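Side-chain contacts in putative nisin-resistance protein (Streptococcus agalactiae 515, PDB 4Y68), which probably cleaves the lantibiotic nisin as a peptidase of family S41, so conferring resistance on the bacterium that carries it: residues A[42-47]-A[53-58]; A[59-64]-A[79-84]. All coordinates share one frame; numbering follows the deposited sequence.

Contact 1: A[42-47]-A[53-58]; sequences RVEQRG and RQWQII
Trp55 meets helix 32-46 with two parts of its indole, the pyrrole N-H on Glu44 and the far end of the six-membered ring on Val43. The bond from Trp55 NE1 to Glu44 OE1 is 2.9 Å long and nearly straight, with an N-H...O angle of 168°. Its two ends are used differently: OE1 lies in the plane of the indole, at its edge, whereas the N-H reaches that oxygen from above the carboxylate, whose plane stands 76° to the ring. Glu44 gets there with CG anti to its backbone N (chi1 177°) and a bend at chi2, which brings the carboxylate closer to Trp55; Glu44 CB lies 3.9 Å from Trp55 CZ2. OE1 is also modelled in a salt bridge with Arg59 NH1, a pair too close for its exact geometry to be trusted. Val43 supplies the apolar half, its CG1 3.5 Å from Trp55 CH2, approaching the ring obliquely. Tyr85 of helix 72-87 also touches Trp55, which places this buried contact where the C-terminal part of helix 32-46, helix 55-66 and helix 72-87 come together, while Arg46 reaches across to strand 267-276.

Contact 2: A[59-64]-A[79-84]; sequences RQRSEK and VQEAVR
Helices 55-66 and 72-87 form a helical hairpin, and Arg61 and Glu81 join its two arms by a salt bridge towards the outside. The carboxylate of Glu81 lies at the edge of the Arg61 guanidinium and is gripped mainly through one nitrogen: Arg61 NH2 is 2.8 Å from Glu81 OE1 and also 2.8 Å from Glu81 OE2. The geometry separates these two bonds. NH2 to OE1 has an N-H...O angle of 161°, close to the guanidinium plane and on the syn side of the carboxylate; NH2 to OE2 is weak, as is the bond from NE to OE1. With NH2 equally near both oxygens and NE only weakly engaged, this is a forked grip by NH2 rather than an even, two-nitrogen pairing. The planes of the two groups are 37° apart, so the pair is not coplanar. Glu81 comes straight out from its helix, extended beyond CG, while Arg61 turns at chi3 (62°) and crosses it at about a right angle.

Deeper in the hairpin the backbones draw close, with the CA atoms of Ser62 and Val79 only 5.9 Å apart. The small serine side chain suits this spacing: its OG lies 3.6 Å from Val79 CG1. A water bonded weakly to Ser62 OG accepts the backbone N-H of Ala82, whose N is 3.1 Å from the water oxygen. That bond matters because helix 72-87 is kinked here, and the N of Ala82 has no bond to the preceding turn. Leu40 of helix 32-46 touches both Ser62 and Ala82, bringing a third helix against the inner side of the pair.

From the N terminus, helix 32-46 runs into a short non-helical connection, and contact 1 closes it by joining 42-47 to 53-58 across five intervening residues. The chain continues along helix 55-66, turns, and returns in helix 72-87, where contact 2 closes the longer loop between 59-64 and 79-84. The closures follow in series, neither nesting nor crossing, yet both use helix 55-66 and their centres lie about 8 Å apart. They meet directly where Trp55 and Ile58 pack on Ala82. Together they tie three successive helices into one N-terminal bundle, their centres about 24 and 26 Å from the centre of the chain.

Contact 1: A[42-47]-A[53-58]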
loop_
_atom_site.group_PDB
_atom_site.type_symbol
_atom_site.label_atom_id
_atom_site.label_comp_id
_atom_site.label_asym_id
_atom_site.label_seq_id
_atom_site.Cartn_x
_atom_site.Cartn_y
_atom_site.Cartn_z
ATOM N N ARG A 42 -10.579 -16.277 -9.477
ATOM C CA ARG A 42 -10.050 -15.499 -8.351
ATOM C C ARG A 42 -10.807 -14.214 -8.172
ATOM O O ARG A 42 -11.161 -13.837 -7.056
ATOM C CB ARG A 42 -8.576 -15.148 -8.551
ATOM C CG ARG A 42 -7.641 -16.263 -8.307
ATOM C CD ARG A 42 -7.475 -16.556 -6.818
ATOM N NE ARG A 42 -6.493 -17.622 -6.673
ATOM C CZ ARG A 42 -6.447 -18.475 -5.659
ATOM N NH1 ARG A 42 -7.333 -18.389 -4.668
ATOM N NH2 ARG A 42 -5.513 -19.417 -5.644
ATOM N N VAL A 43 -11.033 -13.529 -9.289
ATOM C CA VAL A 43 -11.746 -12.267 -9.254
ATOM C C VAL A 43 -13.116 -12.482 -8.649
ATOM O O VAL A 43 -13.514 -11.752 -7.734
ATOM C CB VAL A 43 -11.858 -11.649 -10.651
ATOM C CG1 VAL A 43 -12.821 -10.457 -10.632
ATOM C CG2 VAL A 43 -10.484 -11.235 -11.138
ATOM N N GLU A 44 -13.822 -13.510 -9.123
ATOM C CA GLU A 44 -15.129 -13.811 -8.564
ATOM C C GLU A 44 -15.027 -14.197 -7.072
ATOM O O GLU A 44 -15.876 -13.814 -6.251
ATOM C CB GLU A 44 -15.837 -14.922 -9.368
ATOM C CG GLU A 44 -17.171 -15.316 -8.757
ATOM C CD GLU A 44 -18.252 -15.760 -9.762
ATOM O OE1 GLU A 44 -18.174 -15.487 -10.994
ATOM O OE2 GLU A 44 -19.223 -16.388 -9.288
ATOM N N GLN A 45 -13.981 -14.925 -6.708
ATOM C CA GLN A 45 -13.878 -15.442 -5.339
ATOM C C GLN A 45 -13.624 -14.335 -4.294
ATOM O O GLN A 45 -14.097 -14.437 -3.156
ATOM C CB GLN A 45 -12.772 -16.522 -5.255
ATOM C CG GLN A 45 -12.460 -17.032 -3.816
ATOM C CD GLN A 45 -11.231 -17.981 -3.718
ATOM O OE1 GLN A 45 -10.098 -17.603 -4.034
ATOM N NE2 GLN A 45 -11.470 -19.216 -3.272
ATOM N N ARG A 46 -12.896 -13.279 -4.660
ATOM C CA ARG A 46 -12.435 -12.324 -3.640
ATOM C C ARG A 46 -12.671 -10.846 -3.972
ATOM O O ARG A 46 -12.638 -9.997 -3.071
ATOM C CB ARG A 46 -10.939 -12.534 -3.361
ATOM C CG ARG A 46 -10.547 -13.895 -2.766
ATOM C CD ARG A 46 -11.048 -14.056 -1.314
ATOM N NE ARG A 46 -10.557 -12.999 -0.416
ATOM C CZ ARG A 46 -11.171 -12.610 0.703
ATOM N NH1 ARG A 46 -12.320 -13.181 1.064
ATOM N NH2 ARG A 46 -10.649 -11.635 1.455
ATOM N N GLY A 47 -12.892 -10.536 -5.247
ATOM C CA GLY A 47 -13.083 -9.154 -5.674
ATOM C C GLY A 47 -14.308 -8.543 -5.020
ATOM O O GLY A 47 -15.310 -9.228 -4.832
ATOM N N ARG A 53 -25.805 -9.188 -11.860
ATOM C CA ARG A 53 -26.139 -9.221 -13.281
ATOM C C ARG A 53 -25.080 -8.598 -14.174
ATOM O O ARG A 53 -24.731 -9.176 -15.196
ATOM C CB ARG A 53 -27.480 -8.525 -13.534
ATOM C CG ARG A 53 -28.049 -8.767 -14.932
ATOM C CD ARG A 53 -28.770 -10.139 -15.038
ATOM N NE ARG A 53 -29.758 -10.101 -16.120
ATOM C CZ ARG A 53 -29.552 -10.567 -17.349
ATOM N NH1 ARG A 53 -28.404 -11.168 -17.666
ATOM N NH2 ARG A 53 -30.512 -10.454 -18.257
ATOM N N GLN A 54 -24.571 -7.416 -13.838
ATOM C CA GLN A 54 -23.535 -6.857 -14.708
ATOM C C GLN A 54 -22.249 -7.700 -14.671
ATOM O O GLN A 54 -21.557 -7.828 -15.683
ATOM C CB GLN A 54 -23.220 -5.412 -14.336
ATOM C CG GLN A 54 -24.439 -4.519 -14.304
ATOM C CD GLN A 54 -25.203 -4.563 -15.617
ATOM O OE1 GLN A 54 -24.599 -4.563 -16.696
ATOM N NE2 GLN A 54 -26.534 -4.628 -15.533
ATOM N N TRP A 55 -21.921 -8.276 -13.516
ATOM C CA TRP A 55 -20.680 -9.040 -13.411
ATOM C C TRP A 55 -20.665 -10.246 -14.339
ATOM O O TRP A 55 -19.713 -10.442 -15.071
ATOM C CB TRP A 55 -20.445 -9.505 -11.981
ATOM C CG TRP A 55 -19.507 -10.664 -11.912
ATOM C CD1 TRP A 55 -19.811 -11.954 -11.536
ATOM C CD2 TRP A 55 -18.105 -10.658 -12.250
ATOM N NE1 TRP A 55 -18.679 -12.732 -11.607
ATOM C CE2 TRP A 55 -17.620 -11.965 -12.036
ATOM C CE3 TRP A 55 -17.216 -9.668 -12.707
ATOM C CZ2 TRP A 55 -16.277 -12.314 -12.261
ATOM C CZ3 TRP A 55 -15.891 -10.011 -12.933
ATOM C CH2 TRP A 55 -15.433 -11.325 -12.719
ATOM N N GLN A 56 -21.685 -11.096 -14.295
ATOM C CA GLN A 56 -21.765 -12.131 -15.335
ATOM C C GLN A 56 -22.292 -11.371 -16.504
ATOM O O GLN A 56 -22.997 -10.424 -16.294
ATOM C CB GLN A 56 -22.678 -13.273 -14.946
ATOM C CG GLN A 56 -24.043 -12.810 -14.612
ATOM C CD GLN A 56 -24.377 -13.081 -13.173
ATOM O OE1 GLN A 56 -23.556 -13.655 -12.440
ATOM N NE2 GLN A 56 -25.590 -12.678 -12.747
ATOM N N ILE A 57 -21.967 -11.746 -17.720
ATOM C CA ILE A 57 -22.169 -10.848 -18.890
ATOM C C ILE A 57 -20.809 -10.343 -19.212
ATOM O O ILE A 57 -20.266 -10.691 -20.255
ATOM C CB ILE A 57 -23.102 -9.603 -18.694
ATOM C CG1 ILE A 57 -24.581 -9.986 -18.558
ATOM C CG2 ILE A 57 -22.949 -8.617 -19.873
ATOM C CD1 ILE A 57 -25.466 -8.800 -18.157
ATOM N N ILE A 58 -20.246 -9.530 -18.309
ATOM C CA ILE A 58 -18.841 -9.160 -18.454
ATOM C C ILE A 58 -18.010 -10.434 -18.390
ATOM O O ILE A 58 -17.168 -10.678 -19.259
ATOM C CB ILE A 58 -18.370 -8.163 -17.388
ATOM C CG1 ILE A 58 -18.932 -6.773 -17.681
ATOM C CG2 ILE A 58 -16.853 -8.080 -17.384
ATOM C CD1 ILE A 58 -18.743 -5.777 -16.509
#

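Contact 2: A[59-64]-A[79-84]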
loop_
_atom_site.group_PDB
_atom_site.type_symbol
_atom_site.label_atom_id
_atom_site.label_comp_id
_atom_site.label_asym_id
_atom_site.label_seq_id
_atom_site.Cartn_x
_atom_site.Cartn_y
_atom_site.Cartn_z
ATOM N N ARG A 59 -18.291 -11.273 -17.398
ATOM C CA ARG A 59 -17.548 -12.512 -17.250
ATOM C C ARG A 59 -17.839 -13.467 -18.414
ATOM O O ARG A 59 -16.919 -14.067 -18.984
ATOM C CB ARG A 59 -17.867 -13.200 -15.918
ATOM C CG ARG A 59 -17.432 -14.657 -15.920
ATOM C CD ARG A 59 -17.405 -15.317 -14.545
ATOM N NE ARG A 59 -16.449 -16.426 -14.531
ATOM C CZ ARG A 59 -16.100 -17.105 -13.437
ATOM N NH1 ARG A 59 -16.653 -16.815 -12.267
ATOM N NH2 ARG A 59 -15.203 -18.077 -13.510
ATOM N N GLN A 60 -19.117 -13.614 -18.758
ATOM C CA GLN A 60 -19.505 -14.458 -19.886
ATOM C C GLN A 60 -18.841 -13.964 -21.163
ATOM O O GLN A 60 -18.277 -14.750 -21.922
ATOM C CB GLN A 60 -21.035 -14.496 -20.041
ATOM C CG GLN A 60 -21.538 -15.089 -21.364
ATOM C CD GLN A 60 -21.692 -14.042 -22.482
ATOM O OE1 GLN A 60 -21.837 -12.829 -22.225
ATOM N NE2 GLN A 60 -21.661 -14.511 -23.730
ATOM N N ARG A 61 -18.879 -12.654 -21.387
ATOM C CA ARG A 61 -18.264 -12.095 -22.585
ATOM C C ARG A 61 -16.767 -12.385 -22.607
ATOM O O ARG A 61 -16.163 -12.607 -23.664
ATOM C CB ARG A 61 -18.502 -10.590 -22.670
ATOM C CG ARG A 61 -17.828 -9.973 -23.887
ATOM C CD ARG A 61 -18.332 -8.557 -24.186
ATOM N NE ARG A 61 -18.064 -7.630 -23.093
ATOM C CZ ARG A 61 -18.999 -7.094 -22.320
ATOM N NH1 ARG A 61 -20.277 -7.374 -22.525
ATOM N NH2 ARG A 61 -18.656 -6.267 -21.347
ATOM N N SER A 62 -16.165 -12.379 -21.423
ATOM C CA SER A 62 -14.741 -12.623 -21.310
ATOM C C SER A 62 -14.401 -14.092 -21.616
ATOM O O SER A 62 -13.466 -14.393 -22.352
ATOM C CB SER A 62 -14.284 -12.224 -19.909
ATOM O OG SER A 62 -12.918 -12.500 -19.746
ATOM N N GLU A 63 -15.187 -15.006 -21.057
ATOM C CA GLU A 63 -15.035 -16.437 -21.342
ATOM C C GLU A 63 -15.197 -16.772 -22.833
ATOM O O GLU A 63 -14.499 -17.635 -23.364
ATOM C CB GLU A 63 -16.035 -17.241 -20.512
ATOM C CG GLU A 63 -15.721 -17.202 -19.040
ATOM C CD GLU A 63 -16.856 -17.682 -18.193
ATOM O OE1 GLU A 63 -17.961 -17.834 -18.740
ATOM O OE2 GLU A 63 -16.653 -17.903 -16.976
ATOM N N LYS A 64 -16.100 -16.075 -23.512
ATOM C CA LYS A 64 -16.312 -16.316 -24.942
ATOM C C LYS A 64 -15.051 -15.963 -25.726
ATOM O O LYS A 64 -14.584 -16.757 -26.541
ATOM C CB LYS A 64 -17.522 -15.531 -25.465
ATOM C CG LYS A 64 -17.774 -15.703 -26.968
ATOM C CD LYS A 64 -19.193 -15.311 -27.365
ATOM C CE LYS A 64 -19.219 -14.187 -28.410
ATOM N NZ LYS A 64 -20.600 -13.919 -28.938
ATOM N N VAL A 79 -9.194 -10.497 -20.111
ATOM C CA VAL A 79 -9.886 -10.426 -18.803
ATOM C C VAL A 79 -9.764 -9.068 -18.097
ATOM O O VAL A 79 -10.245 -8.892 -16.979
ATOM C CB VAL A 79 -9.372 -11.518 -17.842
ATOM C CG1 VAL A 79 -9.548 -12.914 -18.468
ATOM C CG2 VAL A 79 -7.913 -11.267 -17.479
ATOM N N GLN A 80 -9.086 -8.124 -18.741
ATOM C CA GLN A 80 -8.858 -6.801 -18.179
ATOM C C GLN A 80 -10.150 -6.103 -17.734
ATOM O O GLN A 80 -10.199 -5.512 -16.639
ATOM C CB GLN A 80 -8.120 -5.949 -19.202
ATOM C CG GLN A 80 -7.687 -4.565 -18.736
ATOM C CD GLN A 80 -6.735 -3.900 -19.756
ATOM O OE1 GLN A 80 -6.680 -4.302 -20.926
ATOM N NE2 GLN A 80 -5.971 -2.902 -19.305
ATOM N N GLU A 81 -11.191 -6.162 -18.568
ATOM C CA GLU A 81 -12.464 -5.511 -18.224
ATOM C C GLU A 81 -13.042 -6.161 -16.966
ATOM O O GLU A 81 -13.538 -5.489 -16.070
ATOM C CB GLU A 81 -13.467 -5.589 -19.392
ATOM C CG GLU A 81 -14.826 -4.968 -19.079
ATOM C CD GLU A 81 -15.921 -5.242 -20.130
ATOM O OE1 GLU A 81 -15.870 -6.253 -20.876
ATOM O OE2 GLU A 81 -16.860 -4.422 -20.186
ATOM N N ALA A 82 -12.952 -7.480 -16.907
ATOM C CA ALA A 82 -13.460 -8.250 -15.785
ATOM C C ALA A 82 -12.707 -7.907 -14.501
ATOM O O ALA A 82 -13.306 -7.760 -13.450
ATOM C CB ALA A 82 -13.353 -9.752 -16.088
ATOM N N VAL A 83 -11.388 -7.790 -14.595
ATOM C CA VAL A 83 -10.587 -7.429 -13.432
ATOM C C VAL A 83 -10.949 -6.034 -12.959
ATOM O O VAL A 83 -11.193 -5.813 -11.775
ATOM C CB VAL A 83 -9.073 -7.509 -13.737
ATOM C CG1 VAL A 83 -8.258 -6.946 -12.584
ATOM C CG2 VAL A 83 -8.667 -8.954 -13.985
ATOM N N ARG A 84 -10.996 -5.093 -13.892
ATOM C CA ARG A 84 -11.320 -3.710 -13.568
ATOM C C ARG A 84 -12.732 -3.588 -12.993
ATOM O O ARG A 84 -12.958 -2.798 -12.086
ATOM C CB ARG A 84 -11.168 -2.823 -14.815
ATOM C CG ARG A 84 -11.699 -1.398 -14.660
ATOM C CD ARG A 84 -11.120 -0.712 -13.426
ATOM N NE ARG A 84 -11.559 0.672 -13.266
ATOM C CZ ARG A 84 -12.626 1.042 -12.564
ATOM N NH1 ARG A 84 -13.380 0.124 -11.975
ATOM N NH2 ARG A 84 -12.950 2.326 -12.457
HETATM O O HOH W 1 -12.953 -9.231 -19.488
#